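PDB 4FVA: 5'-tyrosyl-DNA phosphodiesterase from Caenorhabditis elegans, which belongs to the endonuclease/exonuclease/phosphatase family, has the two-sheet fold of the DNase I-like proteins and holds a magnesium ion. Local coordinates for residues 157-162 and 218-223; 119-124 and 153-158; 143-148 and 175-180; 12-17 and 44-49; 184-189 and 225-230. All coordinates share one frame; numbering follows the deposited sequence.

Contact 1 of 5, residues 157-162 and 218-223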
# COMPACT_ATOMS: atom_id res chain seq x y z
N GLY A 157 -3.93 22.31 0.73
CA GLY A 157 -3.71 22.08 2.14
C GLY A 157 -4.00 20.67 2.63
O GLY A 157 -3.74 20.36 3.79
N ALA A 158 -4.58 19.83 1.78
CA ALA A 158 -4.86 18.45 2.19
C ALA A 158 -3.63 17.55 2.16
O ALA A 158 -2.68 17.79 1.40
CB ALA A 158 -5.97 17.83 1.34
N LEU A 159 -3.65 16.50 2.98
CA LEU A 159 -2.65 15.44 2.87
C LEU A 159 -3.19 14.40 1.90
O LEU A 159 -4.33 13.94 2.04
CB LEU A 159 -2.44 14.76 4.22
CG LEU A 159 -1.24 15.15 5.07
CD1 LEU A 159 -1.16 14.27 6.32
CD2 LEU A 159 0.03 15.02 4.24
N VAL A 160 -2.40 14.07 0.89
CA VAL A 160 -2.79 13.04 -0.07
C VAL A 160 -1.74 11.92 -0.08
O VAL A 160 -0.54 12.18 -0.30
CB VAL A 160 -2.96 13.63 -1.49
CG1 VAL A 160 -3.39 12.56 -2.47
CG2 VAL A 160 -3.98 14.78 -1.49
N PHE A 161 -2.18 10.69 0.16
CA PHE A 161 -1.29 9.52 0.07
C PHE A 161 -1.74 8.60 -1.05
O PHE A 161 -2.88 8.09 -1.04
CB PHE A 161 -1.24 8.75 1.40
CG PHE A 161 -0.68 9.55 2.55
CD1 PHE A 161 0.66 9.90 2.56
CD2 PHE A 161 -1.49 9.97 3.59
CE1 PHE A 161 1.19 10.66 3.60
CE2 PHE A 161 -0.98 10.73 4.65
CZ PHE A 161 0.38 11.07 4.65
N PHE A 162 -0.86 8.36 -2.00
CA PHE A 162 -1.15 7.41 -3.08
C PHE A 162 -0.09 6.32 -3.19
O PHE A 162 1.11 6.62 -3.21
CB PHE A 162 -1.26 8.12 -4.42
CG PHE A 162 -1.16 7.18 -5.57
CD1 PHE A 162 -2.21 6.31 -5.87
CD2 PHE A 162 -0.01 7.12 -6.33
CE1 PHE A 162 -2.10 5.41 -6.93
CE2 PHE A 162 0.10 6.24 -7.40
CZ PHE A 162 -0.95 5.37 -7.69
N LEU A 218 4.95 4.49 -2.08
CA LEU A 218 4.03 5.46 -1.51
C LEU A 218 4.43 6.85 -1.96
O LEU A 218 5.58 7.25 -1.80
CB LEU A 218 4.07 5.39 0.02
CG LEU A 218 3.11 4.36 0.62
CD1 LEU A 218 3.38 4.15 2.11
CD2 LEU A 218 1.66 4.80 0.36
N TYR A 219 3.47 7.57 -2.54
CA TYR A 219 3.68 8.95 -2.94
C TYR A 219 2.83 9.81 -2.03
O TYR A 219 1.79 9.36 -1.53
CB TYR A 219 3.25 9.16 -4.39
CG TYR A 219 4.05 8.37 -5.39
CD1 TYR A 219 3.67 7.09 -5.76
CD2 TYR A 219 5.20 8.90 -5.95
CE1 TYR A 219 4.41 6.36 -6.67
CE2 TYR A 219 5.95 8.18 -6.86
CZ TYR A 219 5.55 6.91 -7.21
OH TYR A 219 6.28 6.18 -8.12
N TRP A 220 3.27 11.05 -1.79
CA TRP A 220 2.41 11.97 -1.05
C TRP A 220 2.55 13.43 -1.47
O TRP A 220 3.54 13.84 -2.07
CB TRP A 220 2.62 11.82 0.46
CG TRP A 220 3.55 12.82 1.08
CD1 TRP A 220 3.21 13.89 1.86
CD2 TRP A 220 4.99 12.84 0.98
NE1 TRP A 220 4.34 14.56 2.26
CE2 TRP A 220 5.45 13.94 1.74
CE3 TRP A 220 5.93 12.03 0.34
CZ2 TRP A 220 6.81 14.26 1.86
CZ3 TRP A 220 7.28 12.33 0.47
CH2 TRP A 220 7.70 13.44 1.22
N SER A 221 1.52 14.20 -1.14
CA SER A 221 1.58 15.64 -1.27
C SER A 221 0.96 16.18 -0.01
O SER A 221 0.11 15.52 0.59
CB SER A 221 0.78 16.10 -2.48
OG SER A 221 0.62 17.50 -2.46
N GLY A 222 1.39 17.37 0.40
CA GLY A 222 0.79 18.00 1.57
C GLY A 222 1.76 18.73 2.47
O GLY A 222 2.96 18.81 2.18
N PRO A 223 1.23 19.27 3.57
CA PRO A 223 1.94 20.17 4.50
C PRO A 223 2.98 19.45 5.35
O PRO A 223 3.64 20.08 6.17
CB PRO A 223 0.82 20.71 5.38
CG PRO A 223 -0.22 19.63 5.36
CD PRO A 223 -0.17 19.05 3.97
O HOH W 1 -1.83 18.21 -1.09
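The rings of Phe161 and Trp220 run nearly parallel, 25° apart, but strongly offset: the Phe161 ring centroid is 5.9 Å from that of the Trp220 five-membered ring. Phe161 CD1 instead meets Trp220 CB at 3.5 Å, and Tyr219 O lies at the edge of the phenylalanine ring. Leu159 CD2 touches the indole edge at CD1, while Trp220 NE1 is bonded outside the pair to the backbone O of Leu224. On the other face of the sheet Phe162 and Tyr219 lie side by side and point the same way, with CD2 of Phe162 3.7 Å from CD1 of Tyr219; helix 134-154 covers them through Cys144 and Met145.

The backbones form an antiparallel ladder within one sheet of the DNase I-like sandwich. Val160 pairs with Ser221 and Phe162 with Tyr219, each through two hydrogen bonds, and the bond from Val160 N to Ser221 O (2.9 Å) is almost straight at 176°. A water donates to Ala158 O at 2.7 Å and also bonds Ser221 OG. The polar links between the strands are main-chain bonds and one water bridge; the aromatic side chains add apolar packing on both faces.

Contact 2 of 5, residues 119-124 and 153-158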
# COMPACT_ATOMS: atom_id res chain seq x y z
N LYS A 119 -7.58 17.43 6.37
CA LYS A 119 -8.21 16.69 5.29
C LYS A 119 -7.21 15.66 4.78
O LYS A 119 -6.04 15.99 4.57
CB LYS A 119 -8.63 17.63 4.17
CG LYS A 119 -9.51 17.00 3.12
CD LYS A 119 -10.95 16.86 3.63
CE LYS A 119 -11.89 16.35 2.55
NZ LYS A 119 -13.30 16.31 3.02
N VAL A 120 -7.66 14.42 4.59
CA VAL A 120 -6.77 13.35 4.13
C VAL A 120 -7.42 12.54 3.03
O VAL A 120 -8.56 12.11 3.18
CB VAL A 120 -6.40 12.39 5.28
CG1 VAL A 120 -5.44 11.33 4.77
CG2 VAL A 120 -5.80 13.15 6.44
N PHE A 121 -6.71 12.36 1.92
CA PHE A 121 -7.13 11.45 0.85
C PHE A 121 -6.20 10.25 0.81
O PHE A 121 -4.97 10.41 0.79
CB PHE A 121 -7.16 12.16 -0.52
CG PHE A 121 -8.27 13.18 -0.66
CD1 PHE A 121 -8.12 14.46 -0.13
CD2 PHE A 121 -9.44 12.85 -1.35
CE1 PHE A 121 -9.15 15.40 -0.27
CE2 PHE A 121 -10.46 13.78 -1.51
CZ PHE A 121 -10.32 15.07 -0.96
N LEU A 122 -6.78 9.06 0.80
CA LEU A 122 -6.02 7.82 0.76
C LEU A 122 -6.37 7.11 -0.53
O LEU A 122 -7.55 6.80 -0.76
CB LEU A 122 -6.38 6.93 1.96
CG LEU A 122 -6.19 7.57 3.34
CD1 LEU A 122 -6.56 6.62 4.48
CD2 LEU A 122 -4.76 8.06 3.46
N LEU A 123 -5.37 6.84 -1.36
CA LEU A 123 -5.58 6.15 -2.63
C LEU A 123 -4.70 4.89 -2.69
O LEU A 123 -3.47 4.98 -2.73
CB LEU A 123 -5.26 7.07 -3.80
CG LEU A 123 -6.11 8.35 -3.93
CD1 LEU A 123 -5.60 9.47 -3.03
CD2 LEU A 123 -6.17 8.80 -5.38
N ASN A 124 -5.35 3.74 -2.70
CA ASN A 124 -4.70 2.44 -2.64
C ASN A 124 -5.01 1.65 -3.90
O ASN A 124 -6.18 1.53 -4.30
CB ASN A 124 -5.19 1.68 -1.39
CG ASN A 124 -4.53 0.33 -1.20
OD1 ASN A 124 -3.44 0.08 -1.71
ND2 ASN A 124 -5.20 -0.57 -0.46
N ALA A 153 -5.46 19.84 -6.47
CA ALA A 153 -6.03 21.09 -6.98
C ALA A 153 -7.35 21.45 -6.28
O ALA A 153 -7.62 22.62 -6.00
CB ALA A 153 -6.23 21.02 -8.49
N GLN A 154 -8.17 20.43 -5.99
CA GLN A 154 -9.47 20.67 -5.36
C GLN A 154 -9.38 20.83 -3.85
O GLN A 154 -10.34 21.26 -3.22
CB GLN A 154 -10.43 19.51 -5.67
CG GLN A 154 -10.87 19.36 -7.13
CD GLN A 154 -11.69 18.09 -7.36
OE1 GLN A 154 -11.59 17.12 -6.60
NE2 GLN A 154 -12.50 18.09 -8.42
N ASN A 155 -8.25 20.47 -3.26
CA ASN A 155 -8.15 20.48 -1.80
C ASN A 155 -6.81 21.02 -1.36
O ASN A 155 -5.99 20.30 -0.77
CB ASN A 155 -8.35 19.07 -1.26
CG ASN A 155 -9.65 18.46 -1.73
OD1 ASN A 155 -10.65 18.51 -1.03
ND2 ASN A 155 -9.64 17.90 -2.94
N PRO A 156 -6.59 22.32 -1.59
CA PRO A 156 -5.32 22.91 -1.18
C PRO A 156 -5.13 22.68 0.31
O PRO A 156 -6.09 22.77 1.08
CB PRO A 156 -5.50 24.40 -1.51
CG PRO A 156 -6.99 24.62 -1.55
CD PRO A 156 -7.56 23.33 -2.07
N GLY A 157 -3.93 22.31 0.73
CA GLY A 157 -3.71 22.08 2.14
C GLY A 157 -4.00 20.67 2.63
O GLY A 157 -3.74 20.36 3.79
N ALA A 158 -4.58 19.83 1.78
CA ALA A 158 -4.86 18.45 2.19
C ALA A 158 -3.63 17.55 2.16
O ALA A 158 -2.68 17.79 1.40
CB ALA A 158 -5.97 17.83 1.34
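Lys119 and Ala158 face each other with their CA atoms 4.9 Å apart, where strand 118-126 runs past the type II turn of Asn155 to Ala158 that follows helix 134-154. This is the exit of a beta-alpha-beta crossover: the strand, the helix and then strand 159-163, which pairs parallel to the first strand. The turn is closed by the bond from Ala158 N to Asn155 O, and Gly157 takes its positive phi, 88°, as such a turn asks of its third residue.

Between the side chains the contact is apolar or nearly so. The methyl of Ala158 sits against the root of the lysine, 3.9 Å from Lys119 CB, and lies near the plane of the Phe121 ring, at its edge. Further along, the lysine chain turns about CB-CG (chi2 77°), and its NZ reaches Glu112 on the adjoining strand 107-115 in a salt bridge.

Phe121 and Asn155 meet at about a right angle. The asparagine amide comes to the CE1 and CZ end of the ring, its plane turned 58° from the ring plane. The meeting is van der Waals packing; ND2 bonds to Ile151 O in the last turn of the helix. That bond ties the amide to the helix end, while Ile151 also touches Phe121. The nearest approach in the pair is Phe121 CE1 to Asn155 CG, 3.4 Å, with OD1 of Asn155 3.5 Å from CZ of the same ring.

Contact 3 of 5, residues 143-148 and 175-180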
# COMPACT_ATOMS: atom_id res chain seq x y z
N PHE A 143 -3.28 7.45 -14.99
CA PHE A 143 -4.63 7.74 -14.53
C PHE A 143 -4.62 8.07 -13.05
O PHE A 143 -5.25 9.04 -12.61
CB PHE A 143 -5.54 6.54 -14.82
CG PHE A 143 -6.93 6.68 -14.27
CD1 PHE A 143 -7.94 7.28 -15.02
CD2 PHE A 143 -7.24 6.20 -13.00
CE1 PHE A 143 -9.23 7.42 -14.50
CE2 PHE A 143 -8.53 6.32 -12.48
CZ PHE A 143 -9.53 6.92 -13.23
N CYS A 144 -3.90 7.27 -12.26
CA CYS A 144 -3.85 7.54 -10.83
C CYS A 144 -3.24 8.90 -10.55
O CYS A 144 -3.73 9.65 -9.71
CB CYS A 144 -3.08 6.44 -10.09
SG CYS A 144 -3.94 4.85 -10.06
N MET A 145 -2.16 9.23 -11.25
CA MET A 145 -1.50 10.52 -11.03
C MET A 145 -2.41 11.70 -11.42
O MET A 145 -2.43 12.74 -10.75
CB MET A 145 -0.14 10.57 -11.74
CG MET A 145 1.00 9.84 -10.98
SD MET A 145 1.17 10.41 -9.26
CE MET A 145 2.46 9.34 -8.64
N ASP A 146 -3.18 11.53 -12.48
CA ASP A 146 -4.13 12.56 -12.87
C ASP A 146 -5.16 12.78 -11.77
O ASP A 146 -5.55 13.92 -11.48
CB ASP A 146 -4.82 12.20 -14.18
CG ASP A 146 -3.89 12.30 -15.39
OD1 ASP A 146 -2.86 12.99 -15.29
OD2 ASP A 146 -4.21 11.70 -16.44
N LYS A 147 -5.60 11.69 -11.17
CA LYS A 147 -6.56 11.75 -10.09
C LYS A 147 -5.98 12.47 -8.88
O LYS A 147 -6.64 13.31 -8.26
CB LYS A 147 -7.04 10.34 -9.73
CG LYS A 147 -8.11 10.29 -8.65
CD LYS A 147 -9.34 11.09 -9.04
CE LYS A 147 -10.50 10.83 -8.10
NZ LYS A 147 -10.17 11.10 -6.67
N VAL A 148 -4.74 12.13 -8.54
CA VAL A 148 -4.00 12.82 -7.48
C VAL A 148 -3.84 14.31 -7.78
O VAL A 148 -4.08 15.14 -6.91
CB VAL A 148 -2.61 12.17 -7.24
CG1 VAL A 148 -1.71 13.05 -6.37
CG2 VAL A 148 -2.77 10.79 -6.60
N ARG A 175 3.99 10.77 -15.59
CA ARG A 175 3.72 12.15 -15.20
C ARG A 175 3.37 12.33 -13.72
O ARG A 175 2.20 12.50 -13.35
CB ARG A 175 2.60 12.69 -16.10
CG ARG A 175 1.32 11.83 -16.10
CD ARG A 175 0.42 12.20 -17.29
NE ARG A 175 -0.91 11.60 -17.27
CZ ARG A 175 -1.21 10.39 -17.76
NH1 ARG A 175 -0.26 9.63 -18.30
NH2 ARG A 175 -2.46 9.94 -17.70
N VAL A 176 4.41 12.35 -12.88
CA VAL A 176 4.28 12.65 -11.46
C VAL A 176 4.21 14.17 -11.28
O VAL A 176 5.10 14.89 -11.73
CB VAL A 176 5.49 12.11 -10.68
CG1 VAL A 176 5.44 12.58 -9.22
CG2 VAL A 176 5.55 10.59 -10.78
N PRO A 177 3.15 14.67 -10.64
CA PRO A 177 3.05 16.12 -10.49
C PRO A 177 4.14 16.68 -9.58
O PRO A 177 4.59 16.01 -8.65
CB PRO A 177 1.68 16.31 -9.82
CG PRO A 177 0.92 15.06 -10.12
CD PRO A 177 1.95 13.97 -10.14
N ASP A 178 4.58 17.90 -9.86
CA ASP A 178 5.50 18.59 -8.97
C ASP A 178 4.74 18.80 -7.66
O ASP A 178 3.55 19.08 -7.68
CB ASP A 178 5.95 19.91 -9.60
CG ASP A 178 6.80 19.69 -10.85
OD1 ASP A 178 7.23 18.54 -11.09
OD2 ASP A 178 7.02 20.67 -11.60
N GLY A 179 5.40 18.63 -6.51
CA GLY A 179 4.69 18.69 -5.24
C GLY A 179 4.37 17.31 -4.70
O GLY A 179 4.16 17.14 -3.49
N VAL A 180 4.31 16.32 -5.59
CA VAL A 180 4.12 14.92 -5.21
C VAL A 180 5.48 14.23 -5.18
O VAL A 180 6.19 14.21 -6.20
CB VAL A 180 3.20 14.15 -6.19
CG1 VAL A 180 3.12 12.67 -5.80
CG2 VAL A 180 1.81 14.76 -6.25
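Asp146 and Arg175 form a salt bridge in which the guanidinium presents its side, NE and NH2, one nitrogen to each carboxylate oxygen. Arg175 NH2 reaches Asp146 OD2 at 2.8 Å, in the guanidinium plane but from above the carboxylate plane; NE meets Asp146 OD1 at 3.1 Å on its syn side. The two flat groups are turned 45° from each other, so the grip is twofold but twisted.

Beside it, Met145 carries the apolar half. Its CB lies 3.4 Å from Arg175 O, and the bend at CB-CG (chi2 -53°) brings SD to 3.7 Å from Pro177 CD, with CE running on alongside Val176 CG2 at 4.0 Å. One helical turn further, Val148 CG1 touches Val180 CG2 at 3.9 Å.

What sets these groups in place lies on both sides. Arg175 has CG between its backbone N and carbonyl carbon (chi1 55°), and from there the chain is extended to NE, carrying the guanidinium out to the helix. After the type II turn of Pro177 to Val180, Val180 rests on Tyr219 and Ser221 of strand 212-221, on the sheet that helix 134-154 packs against; Met145 and Val148 in turn sit on Phe162.

Asp146 OD1 has a second cationic partner in Arg149 NH2. With two arginines around it, the aspartate probably stays ionised, so the loop is held to the helix by charge at its outer end and by sulfur and methyl packing within.

Contact 4 of 5, residues 12-17 and 44-49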
# COMPACT_ATOMS: atom_id res chain seq x y z
N PHE A 12 3.16 17.17 14.37
CA PHE A 12 2.14 16.36 13.72
C PHE A 12 2.85 15.21 13.01
O PHE A 12 3.88 15.42 12.37
CB PHE A 12 1.31 17.14 12.71
CG PHE A 12 0.11 16.37 12.20
CD1 PHE A 12 0.28 15.37 11.25
CD2 PHE A 12 -1.16 16.66 12.66
CE1 PHE A 12 -0.81 14.66 10.78
CE2 PHE A 12 -2.26 15.96 12.19
CZ PHE A 12 -2.08 14.96 11.25
N GLU A 13 2.30 14.01 13.13
CA GLU A 13 2.96 12.85 12.58
C GLU A 13 1.92 11.80 12.20
O GLU A 13 0.93 11.62 12.92
CB GLU A 13 3.98 12.34 13.60
CG GLU A 13 4.70 11.06 13.28
CD GLU A 13 5.83 10.82 14.28
OE1 GLU A 13 6.15 11.77 15.03
OE2 GLU A 13 6.40 9.71 14.30
N VAL A 14 2.09 11.17 11.04
CA VAL A 14 1.19 10.10 10.61
C VAL A 14 1.98 9.01 9.90
O VAL A 14 2.84 9.32 9.06
CB VAL A 14 0.03 10.61 9.73
CG1 VAL A 14 0.59 11.31 8.50
CG2 VAL A 14 -0.86 9.46 9.31
N SER A 15 1.73 7.75 10.25
CA SER A 15 2.44 6.63 9.63
C SER A 15 1.54 5.85 8.66
O SER A 15 0.39 5.52 8.98
CB SER A 15 3.03 5.69 10.69
OG SER A 15 2.00 5.16 11.51
N VAL A 16 2.08 5.54 7.49
CA VAL A 16 1.33 4.80 6.50
C VAL A 16 2.12 3.56 6.12
O VAL A 16 3.31 3.65 5.77
CB VAL A 16 1.06 5.63 5.24
CG1 VAL A 16 0.20 4.81 4.25
CG2 VAL A 16 0.37 6.94 5.60
N MET A 17 1.46 2.42 6.21
CA MET A 17 2.06 1.13 5.89
C MET A 17 1.29 0.54 4.72
O MET A 17 0.06 0.69 4.65
CB MET A 17 1.99 0.20 7.10
CG MET A 17 2.54 -1.21 6.85
SD MET A 17 2.66 -2.07 8.41
CE MET A 17 2.80 -3.76 7.85
N ASN A 44 2.06 -0.93 14.37
CA ASN A 44 1.03 -0.00 14.82
C ASN A 44 0.90 1.25 13.95
O ASN A 44 0.93 2.36 14.46
CB ASN A 44 1.30 0.39 16.29
CG ASN A 44 0.06 0.92 17.01
OD1 ASN A 44 -1.08 0.60 16.65
ND2 ASN A 44 0.28 1.73 18.05
N PRO A 45 0.75 1.07 12.63
CA PRO A 45 0.65 2.22 11.72
C PRO A 45 -0.68 2.93 11.90
O PRO A 45 -1.65 2.27 12.31
CB PRO A 45 0.70 1.56 10.34
CG PRO A 45 0.10 0.18 10.56
CD PRO A 45 0.55 -0.22 11.94
N ASP A 46 -0.74 4.24 11.62
CA ASP A 46 -2.01 4.96 11.70
C ASP A 46 -2.92 4.55 10.57
O ASP A 46 -4.15 4.48 10.72
CB ASP A 46 -1.79 6.47 11.64
CG ASP A 46 -0.96 6.99 12.80
OD1 ASP A 46 -1.32 6.69 13.96
OD2 ASP A 46 0.05 7.68 12.55
N ILE A 47 -2.31 4.29 9.42
CA ILE A 47 -3.04 3.98 8.20
C ILE A 47 -2.38 2.78 7.55
O ILE A 47 -1.15 2.72 7.46
CB ILE A 47 -3.04 5.19 7.24
CG1 ILE A 47 -3.77 6.38 7.87
CG2 ILE A 47 -3.69 4.83 5.90
CD1 ILE A 47 -3.48 7.70 7.17
N LEU A 48 -3.18 1.83 7.10
CA LEU A 48 -2.64 0.63 6.48
C LEU A 48 -3.34 0.32 5.17
O LEU A 48 -4.56 0.22 5.12
CB LEU A 48 -2.77 -0.56 7.45
CG LEU A 48 -2.44 -1.95 6.91
CD1 LEU A 48 -0.92 -2.09 6.66
CD2 LEU A 48 -2.93 -3.04 7.88
N PHE A 49 -2.54 0.19 4.10
CA PHE A 49 -3.01 -0.28 2.80
C PHE A 49 -2.69 -1.77 2.62
O PHE A 49 -1.55 -2.17 2.80
CB PHE A 49 -2.30 0.48 1.67
CG PHE A 49 -2.69 1.93 1.54
CD1 PHE A 49 -3.64 2.50 2.37
CD2 PHE A 49 -2.09 2.73 0.56
CE1 PHE A 49 -4.01 3.85 2.22
CE2 PHE A 49 -2.45 4.07 0.41
CZ PHE A 49 -3.41 4.63 1.24
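Met17 and Leu48 make the tight part of this contact: their side chains lie side by side and point the same way, Met17 CG 3.6 Å from Leu48 CD1, and Pro45 CB closes on Met17 CB at 3.7 Å. The backbones beside them pair in parallel, with Met17 N giving to Ile47 O at 2.9 Å and Phe49 N to Met17 O at 2.7 Å. On the other face Val14 CG2 touches Ile47 CD1, and Val14 and Val16 go on to meet Phe161 of the second sheet.

The two strands belong to a beta-alpha-beta unit, made of strand 13-20, helix 29-43 and strand 47-53, within a DNase I-like sandwich.

Toward solvent the packing gives way to polar bonds. Asp46 OD2 takes the N-H of Ser15 at 2.8 Å, on the anti side of the carboxylate and 20° out of its plane. In return Asp46 N gives to Ser15 OG at 2.9 Å; with chi1 at 60° the hydroxyl also comes against Pro45 CA. Glu13 and Asn44 lie outermost and exposed, the carboxylate of Glu13 well apart from that of Asp46, their OE2 and OD2 6.9 Å from each other.

Contact 5 of 5, residues 184-189 and 225-230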
# COMPACT_ATOMS: atom_id res chain seq x y z
N TRP A 184 10.02 6.79 -0.41
CA TRP A 184 11.33 6.17 -0.29
C TRP A 184 12.46 7.09 -0.73
O TRP A 184 13.52 7.14 -0.09
CB TRP A 184 11.40 4.87 -1.09
CG TRP A 184 12.79 4.31 -1.11
CD1 TRP A 184 13.45 3.68 -0.09
CD2 TRP A 184 13.69 4.30 -2.23
NE1 TRP A 184 14.71 3.30 -0.50
CE2 TRP A 184 14.88 3.65 -1.81
CE3 TRP A 184 13.61 4.76 -3.55
CZ2 TRP A 184 15.97 3.47 -2.66
CZ3 TRP A 184 14.70 4.58 -4.39
CH2 TRP A 184 15.87 3.93 -3.95
N GLU A 185 12.25 7.77 -1.86
CA GLU A 185 13.23 8.72 -2.37
C GLU A 185 13.42 9.88 -1.41
O GLU A 185 14.55 10.24 -1.09
CB GLU A 185 12.80 9.26 -3.73
CG GLU A 185 12.89 8.26 -4.87
CD GLU A 185 12.36 8.86 -6.15
OE1 GLU A 185 12.32 8.17 -7.19
OE2 GLU A 185 11.98 10.05 -6.12
N ALA A 186 12.32 10.47 -0.95
CA ALA A 186 12.38 11.61 -0.04
C ALA A 186 13.01 11.27 1.30
O ALA A 186 13.49 12.14 2.02
CB ALA A 186 10.98 12.20 0.15
N ALA A 187 12.97 9.99 1.66
CA ALA A 187 13.58 9.56 2.91
C ALA A 187 15.08 9.35 2.74
O ALA A 187 15.79 9.14 3.73
CB ALA A 187 12.92 8.28 3.42
N GLY A 188 15.57 9.39 1.50
CA GLY A 188 17.00 9.27 1.26
C GLY A 188 17.45 8.22 0.25
O GLY A 188 18.65 7.96 0.14
N SER A 189 16.51 7.60 -0.46
CA SER A 189 16.87 6.54 -1.42
C SER A 189 17.85 5.55 -0.82
O SER A 189 18.83 5.17 -1.46
CB SER A 189 17.44 7.13 -2.71
OG SER A 189 16.47 7.90 -3.41
N ASP A 225 6.53 17.70 5.25
CA ASP A 225 7.66 17.73 4.32
C ASP A 225 8.75 16.70 4.60
O ASP A 225 9.59 16.44 3.74
CB ASP A 225 8.26 19.13 4.29
CG ASP A 225 8.03 19.89 5.58
OD1 ASP A 225 8.74 19.63 6.57
OD2 ASP A 225 7.11 20.74 5.61
N LYS A 226 8.71 16.09 5.77
CA LYS A 226 9.71 15.08 6.11
C LYS A 226 9.09 13.69 6.20
O LYS A 226 7.90 13.53 6.52
CB LYS A 226 10.44 15.45 7.40
CG LYS A 226 11.32 16.69 7.28
CD LYS A 226 11.99 17.00 8.60
CE LYS A 226 11.04 17.66 9.57
NZ LYS A 226 11.72 18.71 10.39
N VAL A 227 9.91 12.67 5.92
CA VAL A 227 9.42 11.30 5.92
C VAL A 227 10.51 10.33 6.35
O VAL A 227 11.67 10.47 5.96
CB VAL A 227 8.85 10.91 4.52
CG1 VAL A 227 9.89 11.13 3.44
CG2 VAL A 227 8.36 9.45 4.50
N LYS A 228 10.14 9.37 7.19
CA LYS A 228 11.01 8.24 7.49
C LYS A 228 10.42 6.98 6.84
O LYS A 228 9.20 6.83 6.77
CB LYS A 228 11.14 8.08 9.01
CG LYS A 228 12.12 9.08 9.62
CD LYS A 228 12.01 9.16 11.14
CE LYS A 228 13.32 9.64 11.75
NZ LYS A 228 13.17 9.96 13.20
N PHE A 229 11.28 6.05 6.41
CA PHE A 229 10.85 4.91 5.59
C PHE A 229 11.58 3.64 6.01
O PHE A 229 12.81 3.63 6.08
CB PHE A 229 11.10 5.21 4.10
CG PHE A 229 10.49 4.19 3.15
CD1 PHE A 229 11.10 2.96 2.93
CD2 PHE A 229 9.32 4.49 2.46
CE1 PHE A 229 10.53 2.03 2.04
CE2 PHE A 229 8.75 3.59 1.59
CZ PHE A 229 9.35 2.34 1.38
N THR A 230 10.82 2.60 6.35
CA THR A 230 11.42 1.30 6.71
C THR A 230 10.70 0.15 6.00
O THR A 230 9.61 0.34 5.44
CB THR A 230 11.36 1.01 8.22
OG1 THR A 230 9.99 0.84 8.61
CG2 THR A 230 11.98 2.16 9.02
O HOH W 2 12.76 13.65 5.04
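Trp184 meets Phe229 twice over on one ring face. Its CB sits above the middle of the phenylalanine ring in a CH-pi contact, 4.0 Å from the centroid and only 11° off the normal, while the indole turns its edge to the same ring in a T-shaped pair. The Trp184 five-membered ring and the Phe229 ring have their centroids 5.3 Å apart and their planes at 71°; the closest side-chain atoms are the two CD1, of Trp184 and Phe229, at 3.9 Å. Trp184 CG lies anti to the backbone N (chi1 173°), which lays the indole alongside the helix end, with Ser189 CA over one of its faces and NE1 bonded to Asp190 O.

Next to the aromatic pair, small groups fit closely. Ala187 CB lies 3.6 Å from Phe229 CB and touches Val227 O, and Ala186 CB meets CG1 of Val227 at 3.6 Å. Both Ala186 and Val227 touch Trp220 of strand 212-221, so the helix end packs where the two sheets come together.

The short helix ends here in a Schellman motif: Gly188 has positive phi, and Ser189 N and Gly188 N bond back to Trp184 O and Glu185 O. The helix end packs on strand 226-232, the edge strand of its sheet within the chain. A water accepts from Val227 N at 3.1 Å and donates weakly to Ala186 O. This weak bridge is a minor polar link; ring and methyl contacts carry the rest, and these depend on fit more than on charge.

How the contacts relate
Along the chain contact 4 closes first. Contact 1 begins on the stretch where contact 2 ends, contact 3 crosses both, and contact 5 follows contact 3 while crossing contact 1. Contact 1 is the hub, touching all four others. Its strand 159-163 neighbours strand 118-126 of contact 2, centres about 6 Å apart, and helix 134-154, used by contacts 2 and 3, covers that sheet. Contact 4 and strand 226-232 of contact 5 lie in the other sheet; these two contacts do not touch, their centres about 14 Å apart. Contacts 1, 2 and 4 supply residues to the interface between the sheets, while contact 3 lies on the helix-covered side of one of them.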